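Uncharacterized protein (Bacteroides ovatus CL02T12C04, PDB 6PTM) probably acts as an exo-carrageenase of glycoside hydrolase family 42, cutting sugar units from the ends of carrageenan chains. Local coordinates at residues M555-Q560 / R710-D715; K718-I723 / V765-V770; N548-Y553 / S746-G751; R561-I566 / S593-G598. One frame throughout, in Å; residues are numbered along the deposited sequence.

Interaction 1 (M555-Q560 / R710-D715); sequences MSFQRQ and RVIAKD. With EDO (1,2-ethanediol), chain E; EDO (1,2-ethanediol), chain F.
Phe557, near the end of helix 551-559, and Gln560, just past it, meet Arg710, Val711 and Ile712 of edge strand 707-715 in a largely buried contact of helix on antiparallel sheet. Ile712 lays CD1 over one face of the Phe557 ring, a CH-pi contact with CD1 4.0 Å from the ring centroid. Its CG1 stands between its own N and carbonyl carbon (chi1 59°), and this carries CD1 across the ring while CG1 rests 3.7 Å from Phe557 CZ. Arg710 CB comes in obliquely, 3.6 Å from Phe557 CD1. Gln560 reaches over with its chain extended, and NE2 donates to Val711 O at 2.8 Å, within the amide plane but tilted from that of the carbonyl. Ethanediol F donates through O2 to Val711 O as well, at 3.0 Å. One water accepts from Arg710 NH1 at the guanidinium edge and donates to Phe557 O and Gln560 OE1, so the last turn of the helix is tied to the arginine. Beyond the pair, Phe557 also touches Ile720 and Asn722 of strand 718-725 and Leu767 of strand 765-772, while Met555 and Gln558, elsewhere on the helix, pack on Phe171 of strand 168-175. The helix thus lies between two sheets.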
loop_
_atom_site.group_PDB
_atom_site.type_symbol
_atom_site.label_atom_id
_atom_site.label_comp_id
_atom_site.label_asym_id
_atom_site.label_seq_id
_atom_site.Cartn_x
_atom_site.Cartn_y
_atom_site.Cartn_z
ATOM N N MET A 555 0.289 -4.552 -16.300
ATOM C CA MET A 555 1.158 -5.597 -15.711
ATOM C C MET A 555 2.582 -5.406 -16.246
ATOM O O MET A 555 3.482 -5.599 -15.466
ATOM C CB MET A 555 0.671 -7.022 -15.984
ATOM C CG MET A 555 -0.681 -7.327 -15.432
ATOM S SD MET A 555 -0.828 -7.009 -13.636
ATOM C CE MET A 555 0.618 -7.889 -13.049
ATOM N N SER A 556 2.786 -4.999 -17.514
ATOM C CA SER A 556 4.145 -4.743 -18.049
ATOM C C SER A 556 4.815 -3.611 -17.252
ATOM O O SER A 556 6.032 -3.747 -16.874
ATOM C CB SER A 556 4.132 -4.458 -19.515
ATOM O OG SER A 556 3.729 -5.613 -20.233
ATOM N N PHE A 557 4.084 -2.535 -16.964
ATOM C CA PHE A 557 4.641 -1.443 -16.115
ATOM C C PHE A 557 4.971 -1.971 -14.712
ATOM O O PHE A 557 6.047 -1.613 -14.226
ATOM C CB PHE A 557 3.705 -0.237 -16.019
ATOM C CG PHE A 557 3.617 0.575 -17.281
ATOM C CD1 PHE A 557 4.737 1.237 -17.771
ATOM C CD2 PHE A 557 2.422 0.704 -17.966
ATOM C CE1 PHE A 557 4.662 1.999 -18.932
ATOM C CE2 PHE A 557 2.344 1.501 -19.093
ATOM C CZ PHE A 557 3.462 2.121 -19.593
ATOM N N GLN A 558 4.120 -2.788 -14.082
ATOM C CA GLN A 558 4.365 -3.288 -12.690
ATOM C C GLN A 558 5.617 -4.174 -12.706
ATOM O O GLN A 558 6.408 -4.164 -11.742
ATOM C CB GLN A 558 3.205 -4.130 -12.138
ATOM C CG GLN A 558 1.929 -3.364 -11.771
ATOM C CD GLN A 558 0.939 -4.269 -11.075
ATOM O OE1 GLN A 558 1.217 -5.478 -10.871
ATOM N NE2 GLN A 558 -0.189 -3.691 -10.660
ATOM N N ARG A 559 5.776 -4.977 -13.757
ATOM C CA ARG A 559 6.823 -6.034 -13.821
ATOM C C ARG A 559 8.115 -5.470 -14.399
ATOM O O ARG A 559 9.128 -6.195 -14.361
ATOM C CB ARG A 559 6.389 -7.198 -14.711
ATOM C CG ARG A 559 5.223 -7.986 -14.136
ATOM C CD ARG A 559 4.577 -8.850 -15.179
ATOM N NE ARG A 559 3.541 -9.726 -14.628
ATOM C CZ ARG A 559 2.688 -10.416 -15.387
ATOM N NH1 ARG A 559 2.735 -10.311 -16.714
ATOM N NH2 ARG A 559 1.812 -11.240 -14.830
ATOM N N GLN A 560 8.100 -4.260 -14.948
ATOM C CA GLN A 560 9.306 -3.745 -15.649
ATOM C C GLN A 560 10.533 -3.853 -14.732
ATOM O O GLN A 560 10.451 -3.477 -13.546
ATOM C CB GLN A 560 9.127 -2.308 -16.123
ATOM C CG GLN A 560 10.249 -1.824 -17.038
ATOM C CD GLN A 560 9.905 -0.499 -17.662
ATOM O OE1 GLN A 560 9.525 0.464 -16.994
ATOM N NE2 GLN A 560 9.970 -0.458 -18.979
ATOM N N ARG A 710 7.187 6.363 -17.292
ATOM C CA ARG A 710 7.644 5.003 -17.631
ATOM C C ARG A 710 7.386 4.787 -19.114
ATOM O O ARG A 710 6.478 5.408 -19.657
ATOM C CB ARG A 710 6.885 3.946 -16.821
ATOM C CG ARG A 710 7.037 4.052 -15.308
ATOM C CD ARG A 710 8.457 3.810 -14.788
ATOM N NE ARG A 710 8.505 3.929 -13.321
ATOM C CZ ARG A 710 8.029 3.023 -12.460
ATOM N NH1 ARG A 710 7.455 1.897 -12.883
ATOM N NH2 ARG A 710 8.088 3.268 -11.160
ATOM N N VAL A 711 8.169 3.917 -19.742
ATOM C CA VAL A 711 8.012 3.576 -21.169
ATOM C C VAL A 711 8.119 2.065 -21.333
ATOM O O VAL A 711 9.115 1.492 -20.844
ATOM C CB VAL A 711 9.061 4.311 -22.017
ATOM C CG1 VAL A 711 8.811 4.073 -23.508
ATOM C CG2 VAL A 711 9.069 5.786 -21.678
ATOM N N ILE A 712 7.149 1.468 -22.028
ATOM C CA ILE A 712 7.219 0.047 -22.457
ATOM C C ILE A 712 7.087 -0.010 -23.977
ATOM O O ILE A 712 6.513 0.934 -24.557
ATOM C CB ILE A 712 6.161 -0.811 -21.752
ATOM C CG1 ILE A 712 4.752 -0.302 -22.030
ATOM C CG2 ILE A 712 6.469 -0.918 -20.266
ATOM C CD1 ILE A 712 3.655 -1.179 -21.511
ATOM N N ALA A 713 7.604 -1.084 -24.575
ATOM C CA ALA A 713 7.527 -1.384 -26.018
ATOM C C ALA A 713 6.177 -2.008 -26.272
ATOM O O ALA A 713 5.847 -2.931 -25.537
ATOM C CB ALA A 713 8.629 -2.334 -26.402
ATOM N N LYS A 714 5.428 -1.492 -27.230
ATOM C CA LYS A 714 4.181 -2.100 -27.756
ATOM C C LYS A 714 4.590 -3.011 -28.911
ATOM O O LYS A 714 4.058 -4.125 -28.990
ATOM C CB LYS A 714 3.230 -1.009 -28.250
ATOM C CG LYS A 714 1.863 -1.468 -28.760
ATOM C CD LYS A 714 1.370 -0.596 -29.897
ATOM C CE LYS A 714 -0.130 -0.470 -30.064
ATOM N NZ LYS A 714 -0.718 -1.781 -30.347
ATOM N N ASP A 715 5.532 -2.543 -29.749
ATOM C CA ASP A 715 6.115 -3.325 -30.875
ATOM C C ASP A 715 7.414 -2.677 -31.364
ATOM O O ASP A 715 8.038 -1.888 -30.587
ATOM C CB ASP A 715 5.063 -3.535 -31.967
ATOM C CG ASP A 715 4.676 -2.288 -32.724
ATOM O OD1 ASP A 715 3.545 -2.281 -33.248
ATOM O OD2 ASP A 715 5.505 -1.347 -32.790
HETATM C C1 EDO E . 11.616 -0.312 -23.739
HETATM O O1 EDO E . 11.107 -0.621 -22.453
HETATM C C2 EDO E . 11.293 1.101 -24.043
HETATM O O2 EDO E . 11.870 2.067 -23.178
HETATM C C1 EDO F . 13.894 0.691 -20.309
HETATM O O1 EDO F . 13.258 -0.503 -20.791
HETATM C C2 EDO F . 12.947 1.596 -19.631
HETATM O O2 EDO F . 12.002 2.233 -20.494
HETATM O O HOH W 1 7.184 0.578 -15.356
HETATM O O HOH W 2 6.327 -0.442 -11.469
HETATM O O HOH W 3 10.377 2.735 -18.178
#

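Interaction 2 (K718-I723 / V765-V770); sequences KYIVNI and VQLLEV
Val765 begins the pairing with its CA-H directed at Ile723 O, the oxygen that also accepts from Gln766 N at 2.8 Å. Gln766 and Ile723 form a hydrogen-bonded antiparallel pair, closed by Ile723 N to Gln766 O. Leu767 comes next, in a non-hydrogen-bonded pair with Asn722, whose OD1 is held by Trp494 NE1. Leu767 turns CG away from its own amide nitrogen (chi1 -173°), leans diagonally across and puts CD1 3.7 Å from Ile720 CG2. Leu768 returns to the hydrogen-bonded pattern with Val721, and its O takes Val721 N at 2.7 Å. Glu769, opposite Ile720, runs its extended stem past Ile720 CD1, 4.1 Å from Glu769 CB. Were Ile720 cut back to an alanine, a gap would probably open between Leu767 CD1 and the Glu769 stem. Glu769 OE1 then meets Lys718 at its methylenes, 3.5 Å from CD, while Lys718 NZ turns to Asp715. Val770 closes the ladder with Tyr719, and on that face its CG2 touches Val721 CG2 at 3.7 Å. Six backbone bonds therefore carry the union of these central strands, apolar branches touch on both faces, and the Lys718-Glu769 attraction is probably at most a longer-range one.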
loop_
_atom_site.group_PDB
_atom_site.type_symbol
_atom_site.label_atom_id
_atom_site.label_comp_id
_atom_site.label_asym_id
_atom_site.label_seq_id
_atom_site.Cartn_x
_atom_site.Cartn_y
_atom_site.Cartn_z
ATOM N N LYS A 718 6.849 1.307 -31.684
ATOM C CA LYS A 718 5.746 1.914 -30.917
ATOM C C LYS A 718 5.940 1.635 -29.441
ATOM O O LYS A 718 6.267 0.497 -29.091
ATOM C CB LYS A 718 4.388 1.379 -31.350
ATOM C CG LYS A 718 3.944 1.732 -32.760
ATOM C CD LYS A 718 2.545 1.240 -33.041
ATOM C CE LYS A 718 2.181 1.243 -34.506
ATOM N NZ LYS A 718 2.961 0.204 -35.215
ATOM N N TYR A 719 5.699 2.657 -28.630
ATOM C CA TYR A 719 5.994 2.683 -27.187
ATOM C C TYR A 719 4.745 3.177 -26.458
ATOM O O TYR A 719 4.020 4.017 -26.995
ATOM C CB TYR A 719 7.246 3.517 -26.926
ATOM C CG TYR A 719 8.464 2.915 -27.579
ATOM C CD1 TYR A 719 9.167 1.888 -26.974
ATOM C CD2 TYR A 719 8.826 3.273 -28.877
ATOM C CE1 TYR A 719 10.248 1.295 -27.595
ATOM C CE2 TYR A 719 9.900 2.676 -29.517
ATOM C CZ TYR A 719 10.597 1.672 -28.882
ATOM O OH TYR A 719 11.653 1.103 -29.513
ATOM N N ILE A 720 4.523 2.663 -25.262
ATOM C CA ILE A 720 3.426 3.126 -24.363
ATOM C C ILE A 720 4.087 3.937 -23.263
ATOM O O ILE A 720 5.003 3.426 -22.617
ATOM C CB ILE A 720 2.558 1.984 -23.806
ATOM C CG1 ILE A 720 2.079 1.025 -24.901
ATOM C CG2 ILE A 720 1.414 2.573 -23.015
ATOM C CD1 ILE A 720 1.281 1.663 -26.021
ATOM N N VAL A 721 3.714 5.198 -23.160
ATOM C CA VAL A 721 4.336 6.124 -22.169
ATOM C C VAL A 721 3.313 6.388 -21.073
ATOM O O VAL A 721 2.182 6.767 -21.406
ATOM C CB VAL A 721 4.776 7.435 -22.825
ATOM C CG1 VAL A 721 5.361 8.397 -21.804
ATOM C CG2 VAL A 721 5.748 7.173 -23.970
ATOM N N ASN A 722 3.691 6.181 -19.818
ATOM C CA ASN A 722 2.829 6.435 -18.650
ATOM C C ASN A 722 3.402 7.648 -17.919
ATOM O O ASN A 722 4.613 7.640 -17.622
ATOM C CB ASN A 722 2.795 5.210 -17.749
ATOM C CG ASN A 722 1.957 5.459 -16.514
ATOM O OD1 ASN A 722 0.741 5.476 -16.608
ATOM N ND2 ASN A 722 2.604 5.767 -15.404
ATOM N N ILE A 723 2.586 8.668 -17.651
ATOM C CA ILE A 723 3.057 9.875 -16.912
ATOM C C ILE A 723 2.014 10.190 -15.866
ATOM O O ILE A 723 0.826 10.261 -16.243
ATOM C CB ILE A 723 3.290 11.092 -17.814
ATOM C CG1 ILE A 723 4.062 10.755 -19.080
ATOM C CG2 ILE A 723 3.977 12.175 -17.012
ATOM C CD1 ILE A 723 4.157 11.939 -20.040
ATOM N N VAL A 765 -2.968 12.109 -15.348
ATOM C CA VAL A 765 -2.427 10.823 -15.855
ATOM C C VAL A 765 -2.412 10.950 -17.365
ATOM O O VAL A 765 -3.478 11.238 -17.946
ATOM C CB VAL A 765 -3.298 9.638 -15.421
ATOM C CG1 VAL A 765 -2.795 8.341 -16.025
ATOM C CG2 VAL A 765 -3.345 9.546 -13.919
ATOM N N GLN A 766 -1.276 10.689 -17.978
ATOM C CA GLN A 766 -1.207 10.531 -19.439
ATOM C C GLN A 766 -0.824 9.087 -19.768
ATOM O O GLN A 766 0.087 8.531 -19.112
ATOM C CB GLN A 766 -0.226 11.520 -20.042
ATOM C CG GLN A 766 -0.752 12.941 -20.014
ATOM C CD GLN A 766 -1.841 13.200 -21.015
ATOM O OE1 GLN A 766 -1.898 12.600 -22.075
ATOM N NE2 GLN A 766 -2.666 14.180 -20.709
ATOM N N LEU A 767 -1.541 8.477 -20.714
ATOM C CA LEU A 767 -1.132 7.153 -21.244
ATOM C C LEU A 767 -1.170 7.267 -22.766
ATOM O O LEU A 767 -2.247 7.399 -23.340
ATOM C CB LEU A 767 -2.054 6.056 -20.720
ATOM C CG LEU A 767 -1.638 4.627 -21.063
ATOM C CD1 LEU A 767 -0.420 4.197 -20.270
ATOM C CD2 LEU A 767 -2.798 3.680 -20.813
ATOM N N LEU A 768 0.007 7.251 -23.356
ATOM C CA LEU A 768 0.257 7.654 -24.740
ATOM C C LEU A 768 0.904 6.501 -25.494
ATOM O O LEU A 768 1.783 5.779 -24.944
ATOM C CB LEU A 768 1.207 8.843 -24.726
ATOM C CG LEU A 768 0.760 10.059 -23.934
ATOM C CD1 LEU A 768 1.919 11.057 -23.843
ATOM C CD2 LEU A 768 -0.454 10.715 -24.566
ATOM N N GLU A 769 0.466 6.357 -26.738
ATOM C CA GLU A 769 1.118 5.526 -27.751
ATOM C C GLU A 769 1.987 6.451 -28.616
ATOM O O GLU A 769 1.437 7.359 -29.259
ATOM C CB GLU A 769 0.072 4.722 -28.525
ATOM C CG GLU A 769 0.754 3.810 -29.525
ATOM C CD GLU A 769 -0.206 2.903 -30.259
ATOM O OE1 GLU A 769 -0.099 2.849 -31.452
ATOM O OE2 GLU A 769 -1.046 2.267 -29.619
ATOM N N VAL A 770 3.291 6.207 -28.610
ATOM C CA VAL A 770 4.329 6.990 -29.324
ATOM C C VAL A 770 4.921 6.083 -30.408
ATOM O O VAL A 770 5.404 4.984 -30.063
ATOM C CB VAL A 770 5.371 7.542 -28.329
ATOM C CG1 VAL A 770 6.453 8.356 -29.015
ATOM C CG2 VAL A 770 4.696 8.396 -27.262
#

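Interaction 3 (N548-Y553 / S746-G751); sequences NSVSDY and SEVLTG
Val550 sets CG1 against Val748 CG1 at 3.7 Å, two methyls meeting where a kink in the helical chain faces a turn after a strand. CG1 of Val748 lies anti to its backbone N (chi1 169°), and from there it also reaches the edge of the Tyr553 ring, near the ring plane and 4.1 Å from CE2. Leu749 adds a second methyl: its CD2 is 4.1 Å from Val550 CG1 and 3.8 Å from Ser549 OG, which itself bonds to Asp546 O. No hydrogen bond joins the two segments; apart from the Ser549 hydroxyl on Leu749 CD2, contact is between methyls and a ring edge. The turn that presents Val748 and Leu749 is closed by a backbone bond from Gly751 N to Glu747 O. Val550 holds the N-cap position between helices 534-549 and 551-559. Around the contact, Leu767 of strand 765-772 touches both Val550 and Val748, Leu146 packs on Ser549 and Val550, and Tyr553 goes on to Ile712 and Lys714 of strand 707-715. Behind the kink, Asn548 and Ser551 bond to the backbone of strand 168-175 at Phe171 and Pro169.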
loop_
_atom_site.group_PDB
_atom_site.type_symbol
_atom_site.label_atom_id
_atom_site.label_comp_id
_atom_site.label_asym_id
_atom_site.label_seq_id
_atom_site.Cartn_x
_atom_site.Cartn_y
_atom_site.Cartn_z
ATOM N N ASN A 548 -8.415 -1.944 -16.228
ATOM C CA ASN A 548 -8.787 -3.256 -16.824
ATOM C C ASN A 548 -8.584 -3.223 -18.343
ATOM O O ASN A 548 -8.093 -4.213 -18.894
ATOM C CB ASN A 548 -10.200 -3.683 -16.429
ATOM C CG ASN A 548 -10.282 -4.109 -14.980
ATOM O OD1 ASN A 548 -9.250 -4.305 -14.326
ATOM N ND2 ASN A 548 -11.501 -4.193 -14.459
ATOM N N SER A 549 -8.960 -2.142 -18.999
ATOM C CA SER A 549 -8.999 -2.022 -20.476
ATOM C C SER A 549 -7.570 -2.081 -21.009
ATOM O O SER A 549 -7.391 -2.428 -22.206
ATOM C CB SER A 549 -9.720 -0.761 -20.919
ATOM O OG SER A 549 -8.916 0.415 -20.831
ATOM N N VAL A 550 -6.581 -1.758 -20.174
ATOM C CA VAL A 550 -5.163 -1.809 -20.606
ATOM C C VAL A 550 -4.343 -2.686 -19.657
ATOM O O VAL A 550 -3.130 -2.428 -19.481
ATOM C CB VAL A 550 -4.580 -0.392 -20.740
ATOM C CG1 VAL A 550 -5.174 0.315 -21.926
ATOM C CG2 VAL A 550 -4.708 0.459 -19.482
ATOM N N SER A 551 -4.937 -3.746 -19.120
ATOM C CA SER A 551 -4.336 -4.457 -17.966
ATOM C C SER A 551 -3.033 -5.133 -18.397
ATOM O O SER A 551 -2.165 -5.331 -17.528
ATOM C CB SER A 551 -5.292 -5.453 -17.330
ATOM O OG SER A 551 -5.657 -6.447 -18.265
ATOM N N ASP A 552 -2.892 -5.521 -19.670
ATOM C CA ASP A 552 -1.586 -6.090 -20.123
ATOM C C ASP A 552 -0.500 -5.007 -20.030
ATOM O O ASP A 552 0.614 -5.310 -19.531
ATOM C CB ASP A 552 -1.665 -6.748 -21.502
ATOM C CG ASP A 552 -2.493 -8.042 -21.500
ATOM O OD1 ASP A 552 -2.383 -8.907 -20.510
ATOM O OD2 ASP A 552 -3.246 -8.215 -22.494
ATOM N N TYR A 553 -0.790 -3.781 -20.473
ATOM C CA TYR A 553 0.166 -2.657 -20.353
ATOM C C TYR A 553 0.524 -2.465 -18.861
ATOM O O TYR A 553 1.707 -2.334 -18.516
ATOM C CB TYR A 553 -0.412 -1.383 -20.968
ATOM C CG TYR A 553 -0.553 -1.382 -22.472
ATOM C CD1 TYR A 553 0.077 -2.324 -23.279
ATOM C CD2 TYR A 553 -1.326 -0.405 -23.093
ATOM C CE1 TYR A 553 -0.042 -2.268 -24.659
ATOM C CE2 TYR A 553 -1.458 -0.346 -24.465
ATOM C CZ TYR A 553 -0.805 -1.275 -25.249
ATOM O OH TYR A 553 -0.924 -1.210 -26.608
ATOM N N SER A 746 -0.602 9.497 -29.723
ATOM C CA SER A 746 -2.047 9.429 -29.423
ATOM C C SER A 746 -2.267 8.988 -27.967
ATOM O O SER A 746 -1.369 8.416 -27.317
ATOM C CB SER A 746 -2.763 8.554 -30.438
ATOM O OG SER A 746 -2.318 7.224 -30.320
ATOM N N GLU A 747 -3.466 9.252 -27.494
ATOM C CA GLU A 747 -3.999 8.822 -26.183
ATOM C C GLU A 747 -4.492 7.379 -26.310
ATOM O O GLU A 747 -5.397 7.119 -27.106
ATOM C CB GLU A 747 -5.137 9.755 -25.783
ATOM C CG GLU A 747 -4.661 11.181 -25.550
ATOM C CD GLU A 747 -5.702 12.091 -24.936
ATOM O OE1 GLU A 747 -6.840 11.678 -24.888
ATOM O OE2 GLU A 747 -5.349 13.199 -24.520
ATOM N N VAL A 748 -3.947 6.479 -25.506
ATOM C CA VAL A 748 -4.355 5.040 -25.541
ATOM C C VAL A 748 -5.852 4.925 -25.230
ATOM O O VAL A 748 -6.578 4.232 -25.961
ATOM C CB VAL A 748 -3.493 4.218 -24.572
ATOM C CG1 VAL A 748 -4.052 2.807 -24.369
ATOM C CG2 VAL A 748 -2.057 4.208 -25.051
ATOM N N LEU A 749 -6.340 5.638 -24.234
ATOM C CA LEU A 749 -7.712 5.402 -23.725
ATOM C C LEU A 749 -8.757 6.037 -24.652
ATOM O O LEU A 749 -9.913 5.596 -24.600
ATOM C CB LEU A 749 -7.819 5.939 -22.291
ATOM C CG LEU A 749 -6.917 5.248 -21.274
ATOM C CD1 LEU A 749 -7.032 5.910 -19.896
ATOM C CD2 LEU A 749 -7.223 3.762 -21.186
ATOM N N THR A 750 -8.411 7.060 -25.436
ATOM C CA THR A 750 -9.418 7.870 -26.170
ATOM C C THR A 750 -9.235 7.690 -27.672
ATOM O O THR A 750 -10.213 7.938 -28.383
ATOM C CB THR A 750 -9.348 9.369 -25.857
ATOM O OG1 THR A 750 -8.063 9.911 -26.187
ATOM C CG2 THR A 750 -9.697 9.685 -24.417
ATOM N N GLY A 751 -8.042 7.269 -28.111
ATOM C CA GLY A 751 -7.637 7.314 -29.514
ATOM C C GLY A 751 -7.377 8.722 -30.023
ATOM O O GLY A 751 -6.987 8.819 -31.166
#

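Interaction 4 (R561-I566 / S593-G598); sequences RKPLRI and SGLPIG
Ile597 O accepts a hydrogen bond from a water at 2.8 Å, and that water in turn accepts from Lys562 NZ at 2.9 Å, a bridge between lysine tip and strand backbone. Just beyond, the chains pair directly as parallel strands. Gly598 N donates to Leu564 O at 2.9 Å, almost straight at 168°, and Gly598 O receives Ile566 N at 2.9 Å from a donor tilted out of the carbonyl plane, so Arg565 lies opposite Gly598. Arg565 bends at chi2 (-49°) and folds back beside the glycine, its CD 3.5 Å from Gly598 C. NE then donates to Lys562 O at 2.9 Å, in the guanidinium plane, and NH1 bonds to Phe599 O. A leucine in place of Arg565 would probably leave Lys562 O and Phe599 O without these donors and the turn before the strand less firmly held. Arg565 CD and Lys562 CD crowd the side of Gly598 where a CB would sit, consistent with a glycine there. On the other face Leu564 and Ile597 lie side by side, CD1 to CD1 4.2 Å. Pro596 O is buried with no polar partner; Lys562 CA-H points at it, CA to O 3.4 Å. This is a beta-alpha-beta unit: helix 579-590 lies on the chain between the strands and packs on Ile566 and Ile597, helix 674-687 covers Leu564 and Leu595, and helix 448-460 meets Lys562 and Arg565. Strand 614-617 flanks strand 564-567 on its other side, leaving strand 597-600 at the sheet edge.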
loop_
_atom_site.group_PDB
_atom_site.type_symbol
_atom_site.label_atom_id
_atom_site.label_comp_id
_atom_site.label_asym_id
_atom_site.label_seq_id
_atom_site.Cartn_x
_atom_site.Cartn_y
_atom_site.Cartn_z
ATOM N N ARG A 561 11.644 -4.282 -15.312
ATOM C CA ARG A 561 12.997 -4.273 -14.711
ATOM C C ARG A 561 13.200 -2.983 -13.916
ATOM O O ARG A 561 12.957 -1.879 -14.472
ATOM C CB ARG A 561 14.042 -4.415 -15.821
ATOM C CG ARG A 561 15.492 -4.420 -15.353
ATOM C CD ARG A 561 16.437 -4.499 -16.529
ATOM N NE ARG A 561 17.856 -4.526 -16.200
ATOM C CZ ARG A 561 18.559 -5.605 -15.871
ATOM N NH1 ARG A 561 17.960 -6.768 -15.675
ATOM N NH2 ARG A 561 19.871 -5.507 -15.715
ATOM N N LYS A 562 13.582 -3.140 -12.648
ATOM C CA LYS A 562 14.039 -2.076 -11.727
ATOM C C LYS A 562 15.574 -2.047 -11.770
ATOM O O LYS A 562 16.242 -2.761 -11.009
ATOM C CB LYS A 562 13.504 -2.358 -10.319
ATOM C CG LYS A 562 11.993 -2.492 -10.168
ATOM C CD LYS A 562 11.610 -2.697 -8.713
ATOM C CE LYS A 562 10.202 -3.205 -8.433
ATOM N NZ LYS A 562 9.151 -2.347 -9.016
ATOM N N PRO A 563 16.205 -1.292 -12.698
ATOM C CA PRO A 563 17.632 -1.490 -12.950
ATOM C C PRO A 563 18.583 -0.847 -11.932
ATOM O O PRO A 563 19.791 -1.026 -12.019
ATOM C CB PRO A 563 17.804 -0.819 -14.317
ATOM C CG PRO A 563 16.789 0.310 -14.284
ATOM C CD PRO A 563 15.586 -0.344 -13.635
ATOM N N LEU A 564 18.048 -0.017 -11.058
ATOM C CA LEU A 564 18.829 0.596 -9.975
ATOM C C LEU A 564 18.171 0.159 -8.674
ATOM O O LEU A 564 16.906 0.351 -8.518
ATOM C CB LEU A 564 18.858 2.113 -10.144
ATOM C CG LEU A 564 19.572 2.616 -11.398
ATOM C CD1 LEU A 564 19.335 4.105 -11.570
ATOM C CD2 LEU A 564 21.066 2.319 -11.339
ATOM N N ARG A 565 18.979 -0.422 -7.793
ATOM C CA ARG A 565 18.517 -0.873 -6.455
ATOM C C ARG A 565 19.220 -0.066 -5.376
ATOM O O ARG A 565 20.464 -0.083 -5.313
ATOM C CB ARG A 565 18.776 -2.366 -6.287
ATOM C CG ARG A 565 18.070 -3.217 -7.323
ATOM C CD ARG A 565 16.592 -2.891 -7.491
ATOM N NE ARG A 565 16.021 -3.895 -8.376
ATOM C CZ ARG A 565 15.491 -5.048 -7.977
ATOM N NH1 ARG A 565 15.368 -5.358 -6.691
ATOM N NH2 ARG A 565 14.977 -5.857 -8.876
ATOM N N ILE A 566 18.442 0.590 -4.531
ATOM C CA ILE A 566 18.983 1.330 -3.367
ATOM C C ILE A 566 19.192 0.309 -2.271
ATOM O O ILE A 566 18.197 -0.323 -1.901
ATOM C CB ILE A 566 18.013 2.437 -2.958
ATOM C CG1 ILE A 566 17.891 3.475 -4.067
ATOM C CG2 ILE A 566 18.389 3.079 -1.642
ATOM C CD1 ILE A 566 16.774 4.410 -3.825
ATOM N N SER A 593 13.453 9.754 -13.772
ATOM C CA SER A 593 14.332 9.584 -14.963
ATOM C C SER A 593 13.765 8.523 -15.916
ATOM O O SER A 593 14.537 8.044 -16.753
ATOM C CB SER A 593 15.750 9.239 -14.546
ATOM O OG SER A 593 16.289 10.244 -13.712
ATOM N N GLY A 594 12.502 8.095 -15.752
ATOM C CA GLY A 594 11.863 7.117 -16.639
ATOM C C GLY A 594 12.101 5.659 -16.251
ATOM O O GLY A 594 11.637 4.766 -16.988
ATOM N N LEU A 595 12.810 5.404 -15.158
ATOM C CA LEU A 595 13.208 4.044 -14.707
ATOM C C LEU A 595 12.481 3.696 -13.419
ATOM O O LEU A 595 12.399 4.510 -12.505
ATOM C CB LEU A 595 14.706 4.028 -14.434
ATOM C CG LEU A 595 15.617 4.253 -15.636
ATOM C CD1 LEU A 595 17.057 4.308 -15.166
ATOM C CD2 LEU A 595 15.392 3.174 -16.694
ATOM N N PRO A 596 11.956 2.464 -13.294
ATOM C CA PRO A 596 11.483 1.970 -12.009
ATOM C C PRO A 596 12.693 1.893 -11.093
ATOM O O PRO A 596 13.672 1.269 -11.482
ATOM C CB PRO A 596 10.871 0.594 -12.330
ATOM C CG PRO A 596 10.706 0.577 -13.828
ATOM C CD PRO A 596 11.788 1.484 -14.376
ATOM N N ILE A 597 12.590 2.469 -9.892
ATOM C CA ILE A 597 13.668 2.421 -8.873
ATOM C C ILE A 597 13.288 1.391 -7.805
ATOM O O ILE A 597 12.175 1.473 -7.288
ATOM C CB ILE A 597 13.928 3.809 -8.265
ATOM C CG1 ILE A 597 14.237 4.829 -9.368
ATOM C CG2 ILE A 597 15.030 3.748 -7.226
ATOM C CD1 ILE A 597 15.394 4.454 -10.254
ATOM N N GLY A 598 14.188 0.445 -7.504
ATOM C CA GLY A 598 13.906 -0.583 -6.494
ATOM C C GLY A 598 14.910 -0.586 -5.399
ATOM O O GLY A 598 15.684 0.409 -5.277
HETATM O O HOH W 4 10.128 0.339 -8.862
#

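Interactions 1, 2 and 3 meet round one antiparallel sheet. Interaction 2 is its middle pair of strands, about 10 Å from interaction 1 and about 9 Å from interaction 3, centre to centre; backbone bonds run from Ile720 N to Ile712 O (2.7 Å) and from Val748 N to Leu767 O (2.9 Å). Interactions 1 and 3 place successive parts of helix 551-559 against that sheet. Interaction 4 belongs to the separate parallel sheet but touches interaction 1, where Pro596 CG lies 3.4 Å from Gln560 OE1, so residues 555-560 link the two sheets. The ethanediols beside Val711 probably come from the crystallisation liquor, and the four contacts hold no identified catalytic residue or substrate.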